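Local atomic coordinates of Lmo1076 protein (Listeria monocytogenes serovar 1/2a, PDB entry 3FI7), a protein that hydrolyses bacterial cell-wall peptidoglycan as the virulence-associated autolysin Auto, this chain being its N-acetylglucosaminidase catalytic domain of glycoside hydrolase family GH73. Residues A57-E62 / E118-N123. Sequence-based numbering, arbitrary orientation.
Sequences AQAALE and ESLEDN
Gln58 and Asn123 join helices 52-63 and 116-129 through their side-chain amides. Asn123 ND2 donates to Gln58 OE1 at 3.3 Å; the N-H points fairly straight at the oxygen (162°), which lies close to the plane of the asparagine amide. Seen from Gln58 the approach is different: ND2 stands well above the carbonyl plane, not on a lone pair, and the two amide planes are 68° apart. A water closes the triangle, donating to Gln58 OE1 at 2.7 Å and to Asn123 OD1 at 2.9 Å, so OE1 receives two hydrogen bonds in this buried setting. With CG anti to the backbone N (chi1 166°), the Asn123 amide is carried toward helix 52-63, ND2 to Gln58 and OD1 to the water. Gln58 NE2 bonds to Tyr166 OH, which should fix the rotation of the group. Beside this close, water-filled amide pair, Ala59 CB and Leu120 CD2 touch loosely at 4.2 Å, and just 107 Å² is buried between 57-62 and 118-123; Met55 of the same helix adds packing on Leu120 and Asn123. The contact lies near the centre of the chain in this lysozyme-like domain, where other helices complete the packing: helix 29-47 brings Ile37 to Ala59 and Leu44 to Leu120, helix 166-176 sets Leu170 against Gln58, and the two-stranded sheet 89-98/104-111 falls within the chain linking the paired helices.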
# COMPACT_ATOMS: atom_id res chain seq x y z
N ALA A 57 3.13 0.23 2.49
CA ALA A 57 3.74 1.44 1.96
C ALA A 57 3.20 1.77 0.56
O ALA A 57 2.91 2.92 0.26
CB ALA A 57 5.25 1.30 1.92
N GLN A 58 3.06 0.75 -0.28
CA GLN A 58 2.48 0.96 -1.61
C GLN A 58 1.06 1.48 -1.51
O GLN A 58 0.69 2.41 -2.24
CB GLN A 58 2.51 -0.32 -2.45
CG GLN A 58 3.79 -0.54 -3.20
CD GLN A 58 3.61 -1.49 -4.36
OE1 GLN A 58 3.39 -2.69 -4.17
NE2 GLN A 58 3.72 -0.97 -5.58
N ALA A 59 0.27 0.90 -0.62
CA ALA A 59 -1.13 1.31 -0.50
C ALA A 59 -1.23 2.76 -0.08
O ALA A 59 -2.06 3.49 -0.60
CB ALA A 59 -1.89 0.43 0.46
N ALA A 60 -0.37 3.19 0.85
CA ALA A 60 -0.41 4.56 1.35
C ALA A 60 0.01 5.53 0.25
O ALA A 60 -0.56 6.60 0.10
CB ALA A 60 0.49 4.73 2.57
N LEU A 61 1.02 5.12 -0.51
CA LEU A 61 1.58 5.96 -1.55
C LEU A 61 0.62 6.12 -2.74
O LEU A 61 0.40 7.23 -3.21
CB LEU A 61 2.92 5.38 -2.01
CG LEU A 61 3.80 6.22 -2.92
CD1 LEU A 61 4.20 7.52 -2.23
CD2 LEU A 61 5.03 5.41 -3.31
N GLU A 62 0.04 5.01 -3.20
CA GLU A 62 -0.78 5.01 -4.41
C GLU A 62 -2.17 5.57 -4.17
O GLU A 62 -2.84 6.02 -5.11
CB GLU A 62 -0.89 3.59 -4.99
CG GLU A 62 0.45 2.93 -5.31
CD GLU A 62 1.18 3.61 -6.44
OE1 GLU A 62 0.61 3.70 -7.55
OE2 GLU A 62 2.33 4.05 -6.23
N GLU A 118 -10.13 -6.63 -0.95
CA GLU A 118 -10.04 -7.16 -2.31
C GLU A 118 -9.06 -6.34 -3.15
O GLU A 118 -8.41 -6.86 -4.06
CB GLU A 118 -11.42 -7.21 -2.96
CG GLU A 118 -12.36 -8.26 -2.36
CD GLU A 118 -13.01 -7.83 -1.04
OE1 GLU A 118 -13.55 -8.71 -0.33
OE2 GLU A 118 -13.00 -6.63 -0.70
N SER A 119 -8.96 -5.06 -2.83
CA SER A 119 -8.00 -4.16 -3.48
C SER A 119 -6.55 -4.58 -3.13
O SER A 119 -5.70 -4.70 -4.02
CB SER A 119 -8.28 -2.71 -3.06
OG SER A 119 -7.30 -1.82 -3.55
N LEU A 120 -6.28 -4.82 -1.85
CA LEU A 120 -4.98 -5.32 -1.43
C LEU A 120 -4.67 -6.67 -2.08
O LEU A 120 -3.54 -6.92 -2.51
CB LEU A 120 -4.90 -5.45 0.10
CG LEU A 120 -4.98 -4.12 0.86
CD1 LEU A 120 -5.42 -4.34 2.31
CD2 LEU A 120 -3.65 -3.36 0.79
N GLU A 121 -5.67 -7.54 -2.16
CA GLU A 121 -5.45 -8.86 -2.75
C GLU A 121 -5.07 -8.76 -4.23
O GLU A 121 -4.22 -9.52 -4.71
CB GLU A 121 -6.66 -9.77 -2.54
CG GLU A 121 -6.46 -11.17 -3.13
CD GLU A 121 -7.21 -12.25 -2.37
OE1 GLU A 121 -8.20 -11.93 -1.68
OE2 GLU A 121 -6.80 -13.44 -2.47
N ASP A 122 -5.69 -7.83 -4.95
CA ASP A 122 -5.32 -7.58 -6.35
C ASP A 122 -3.86 -7.19 -6.48
O ASP A 122 -3.18 -7.65 -7.39
CB ASP A 122 -6.22 -6.52 -7.00
CG ASP A 122 -7.18 -7.11 -8.02
OD1 ASP A 122 -7.60 -6.37 -8.94
OD2 ASP A 122 -7.52 -8.32 -7.92
N ASN A 123 -3.37 -6.33 -5.57
CA ASN A 123 -1.97 -5.93 -5.57
C ASN A 123 -1.08 -7.15 -5.34
O ASN A 123 -0.05 -7.31 -6.00
CB ASN A 123 -1.71 -4.83 -4.53
CG ASN A 123 -0.22 -4.62 -4.24
OD1 ASN A 123 0.32 -5.14 -3.27
ND2 ASN A 123 0.44 -3.83 -5.08
O HOH W 1 3.01 -4.64 -2.36